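Local structure of amine Dehydrogenase (Pseudomonas putida, 1JMX) at residues 5-10 with 70-75. The protein probably takes part in the oxidative deamination of primary amines as the beta-propeller subunit of a quinohemoprotein amine dehydrogenase. Sequence-based numbering, arbitrary orientation.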
ATOM      1  N   PRO B   5     -31.470  28.166  13.226  1.00 28.52           N
ATOM      2  CA  PRO B   5     -32.821  28.270  12.653  1.00 26.18           C
ATOM      3  C   PRO B   5     -33.491  26.892  12.590  1.00 24.19           C
ATOM      4  O   PRO B   5     -32.886  25.912  12.154  1.00 23.26           O
ATOM      5  CB  PRO B   5     -32.552  28.830  11.254  1.00 26.39           C
ATOM      6  CG  PRO B   5     -31.229  28.221  10.908  1.00 26.82           C
ATOM      7  CD  PRO B   5     -30.443  28.408  12.199  1.00 27.97           C
ATOM      8  N   ALA B   6     -34.723  26.808  13.076  1.00 22.35           N
ATOM      9  CA  ALA B   6     -35.447  25.545  13.053  1.00 21.56           C
ATOM     10  C   ALA B   6     -35.872  25.289  11.624  1.00 20.88           C
ATOM     11  O   ALA B   6     -36.105  26.232  10.871  1.00 21.36           O
ATOM     12  CB  ALA B   6     -36.669  25.615  13.956  1.00 21.21           C
ATOM     13  N   LEU B   7     -35.949  24.019  11.247  1.00 19.54           N
ATOM     14  CA  LEU B   7     -36.356  23.649   9.897  1.00 19.90           C
ATOM     15  C   LEU B   7     -37.849  23.866   9.661  1.00 21.10           C
ATOM     16  O   LEU B   7     -38.674  23.633  10.549  1.00 21.70           O
ATOM     17  CB  LEU B   7     -35.976  22.198   9.599  1.00 18.73           C
ATOM     18  CG  LEU B   7     -34.523  21.907   9.202  1.00 17.12           C
ATOM     19  CD1 LEU B   7     -33.545  22.507  10.201  1.00 17.07           C
ATOM     20  CD2 LEU B   7     -34.328  20.411   9.072  1.00 15.97           C
ATOM     21  N   LYS B   8     -38.190  24.319   8.460  1.00 20.78           N
ATOM     22  CA  LYS B   8     -39.577  24.575   8.102  1.00 20.26           C
ATOM     23  C   LYS B   8     -40.309  23.330   7.630  1.00 19.36           C
ATOM     24  O   LYS B   8     -39.764  22.525   6.878  1.00 20.20           O
ATOM     25  CB  LYS B   8     -39.647  25.662   7.033  1.00 21.30           C
ATOM     26  CG  LYS B   8     -38.948  26.938   7.430  1.00 24.62           C
ATOM     27  CD  LYS B   8     -39.438  28.113   6.615  1.00 29.49           C
ATOM     28  CE  LYS B   8     -38.675  29.393   6.968  1.00 32.44           C
ATOM     29  NZ  LYS B   8     -38.737  29.720   8.431  1.00 34.84           N
ATOM     30  N   ALA B   9     -41.554  23.187   8.072  1.00 19.46           N
ATOM     31  CA  ALA B   9     -42.394  22.051   7.704  1.00 18.49           C
ATOM     32  C   ALA B   9     -42.736  22.063   6.218  1.00 17.95           C
ATOM     33  O   ALA B   9     -42.915  23.126   5.629  1.00 18.49           O
ATOM     34  CB  ALA B   9     -43.665  22.058   8.532  1.00 19.18           C
ATOM     35  N   GLY B  10     -42.819  20.879   5.619  1.00 16.87           N
ATOM     36  CA  GLY B  10     -43.131  20.783   4.206  1.00 17.33           C
ATOM     37  C   GLY B  10     -41.928  21.028   3.304  1.00 17.21           C
ATOM     38  O   GLY B  10     -41.950  20.670   2.128  1.00 18.32           O
ATOM     39  N   ILE B  70     -28.580  13.919  16.931  1.00 14.79           N
ATOM     40  CA  ILE B  70     -28.543  15.375  16.921  1.00 15.83           C
ATOM     41  C   ILE B  70     -29.886  15.911  16.438  1.00 16.26           C
ATOM     42  O   ILE B  70     -30.397  15.473  15.411  1.00 17.31           O
ATOM     43  CB  ILE B  70     -27.423  15.921  15.971  1.00 16.68           C
ATOM     44  CG1 ILE B  70     -26.041  15.391  16.375  1.00 14.38           C
ATOM     45  CG2 ILE B  70     -27.413  17.454  15.979  1.00 15.18           C
ATOM     46  CD1 ILE B  70     -25.433  16.099  17.561  1.00 18.16           C
ATOM     47  N   ASP B  71     -30.472  16.827  17.199  1.00 15.92           N
ATOM     48  CA  ASP B  71     -31.732  17.446  16.813  1.00 16.74           C
ATOM     49  C   ASP B  71     -31.378  18.583  15.859  1.00 16.25           C
ATOM     50  O   ASP B  71     -30.782  19.570  16.268  1.00 18.19           O
ATOM     51  CB  ASP B  71     -32.460  17.993  18.044  1.00 17.98           C
ATOM     52  CG  ASP B  71     -33.587  18.957  17.690  1.00 19.85           C
ATOM     53  OD1 ASP B  71     -33.893  19.826  18.522  1.00 24.50           O
ATOM     54  OD2 ASP B  71     -34.167  18.870  16.588  1.00 22.46           O
ATOM     55  N   LEU B  72     -31.753  18.437  14.593  1.00 16.30           N
ATOM     56  CA  LEU B  72     -31.463  19.437  13.566  1.00 17.15           C
ATOM     57  C   LEU B  72     -32.019  20.849  13.801  1.00 17.58           C
ATOM     58  O   LEU B  72     -31.412  21.832  13.368  1.00 17.91           O
ATOM     59  CB  LEU B  72     -31.921  18.923  12.199  1.00 15.82           C
ATOM     60  CG  LEU B  72     -30.926  18.139  11.341  1.00 17.49           C
ATOM     61  CD1 LEU B  72     -30.033  17.250  12.181  1.00 17.91           C
ATOM     62  CD2 LEU B  72     -31.687  17.339  10.307  1.00 15.15           C
ATOM     63  N   ASP B  73     -33.177  20.948  14.451  1.00 17.99           N
ATOM     64  CA  ASP B  73     -33.788  22.250  14.723  1.00 18.77           C
ATOM     65  C   ASP B  73     -32.992  23.110  15.690  1.00 18.77           C
ATOM     66  O   ASP B  73     -33.088  24.336  15.655  1.00 20.54           O
ATOM     67  CB  ASP B  73     -35.206  22.095  15.291  1.00 19.71           C
ATOM     68  CG  ASP B  73     -36.240  21.760  14.232  1.00 22.13           C
ATOM     69  OD1 ASP B  73     -35.937  21.805  13.024  1.00 25.11           O
ATOM     70  OD2 ASP B  73     -37.384  21.453  14.618  1.00 25.11           O
ATOM     71  N   THR B  74     -32.201  22.474  16.545  1.00 18.38           N
ATOM     72  CA  THR B  74     -31.432  23.209  17.538  1.00 19.38           C
ATOM     73  C   THR B  74     -29.955  22.821  17.580  1.00 19.23           C
ATOM     74  O   THR B  74     -29.163  23.462  18.270  1.00 18.81           O
ATOM     75  CB  THR B  74     -32.018  22.962  18.959  1.00 21.22           C
ATOM     76  OG1 THR B  74     -31.931  21.564  19.281  1.00 21.64           O
ATOM     77  CG2 THR B  74     -33.488  23.394  19.030  1.00 21.80           C
ATOM     78  N   CYS B  75     -29.600  21.771  16.847  1.00 18.49           N
ATOM     79  CA  CYS B  75     -28.238  21.246  16.823  1.00 19.27           C
ATOM     80  C   CYS B  75     -27.862  20.589  18.144  1.00 19.87           C
ATOM     81  O   CYS B  75     -26.677  20.426  18.436  1.00 21.01           O
ATOM     82  CB  CYS B  75     -27.211  22.337  16.505  1.00 18.38           C
ATOM     83  SG  CYS B  75     -27.236  22.951  14.803  1.00 18.64           S
TER
HETATM   84  O   HOH W   1     -39.215  22.720  12.849  1.00 37.96           O
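Two loops meet on the rim of the beta-propeller: the N-terminal segment 5-10, leading into strand 12-18 of one four-stranded blade, and the turn that joins strands 66-71 and 76-82 of the next. The polar link is between Leu7 and Asp73. Leu7 N donates to Asp73 OD1 at 2.8 Å and 160°, a nearly straight bond, although the N-H comes 51° out of the carboxylate plane. The other oxygen, Asp73 OD2, accepts from a water (2.8 Å) that also donates to Leu7 O, so the carboxylate holds Leu7 N directly and reaches Leu7 O through a water, whose leg to Leu7 O is unusually short. Ala6 CB rests 3.9 Å from Asp73 CG. In Leu7, chi1 -80° puts CG beside the backbone N and brings the branch end close to Leu72, with Leu7 CD2 4.2 Å from Leu72 CB; Val25 and Tyr13 also touch this leucine. The turn is itself braced, since Asp73 N donates to Asp71 OD2 at 3.1 Å in an Asx turn, and Thr74 OG1 donates to Asp71 OD1. Replacing Asp73 with an alanine would probably leave Leu7 N without its acceptor and deprive Arg349 and Arg55 of a shared carboxylate partner. The buried carboxylate is probably ionised: it takes a hydrogen bond from the N-terminal segment and, outside this contact, salt bridges from C-terminal Arg349 and from Arg55 in its own blade.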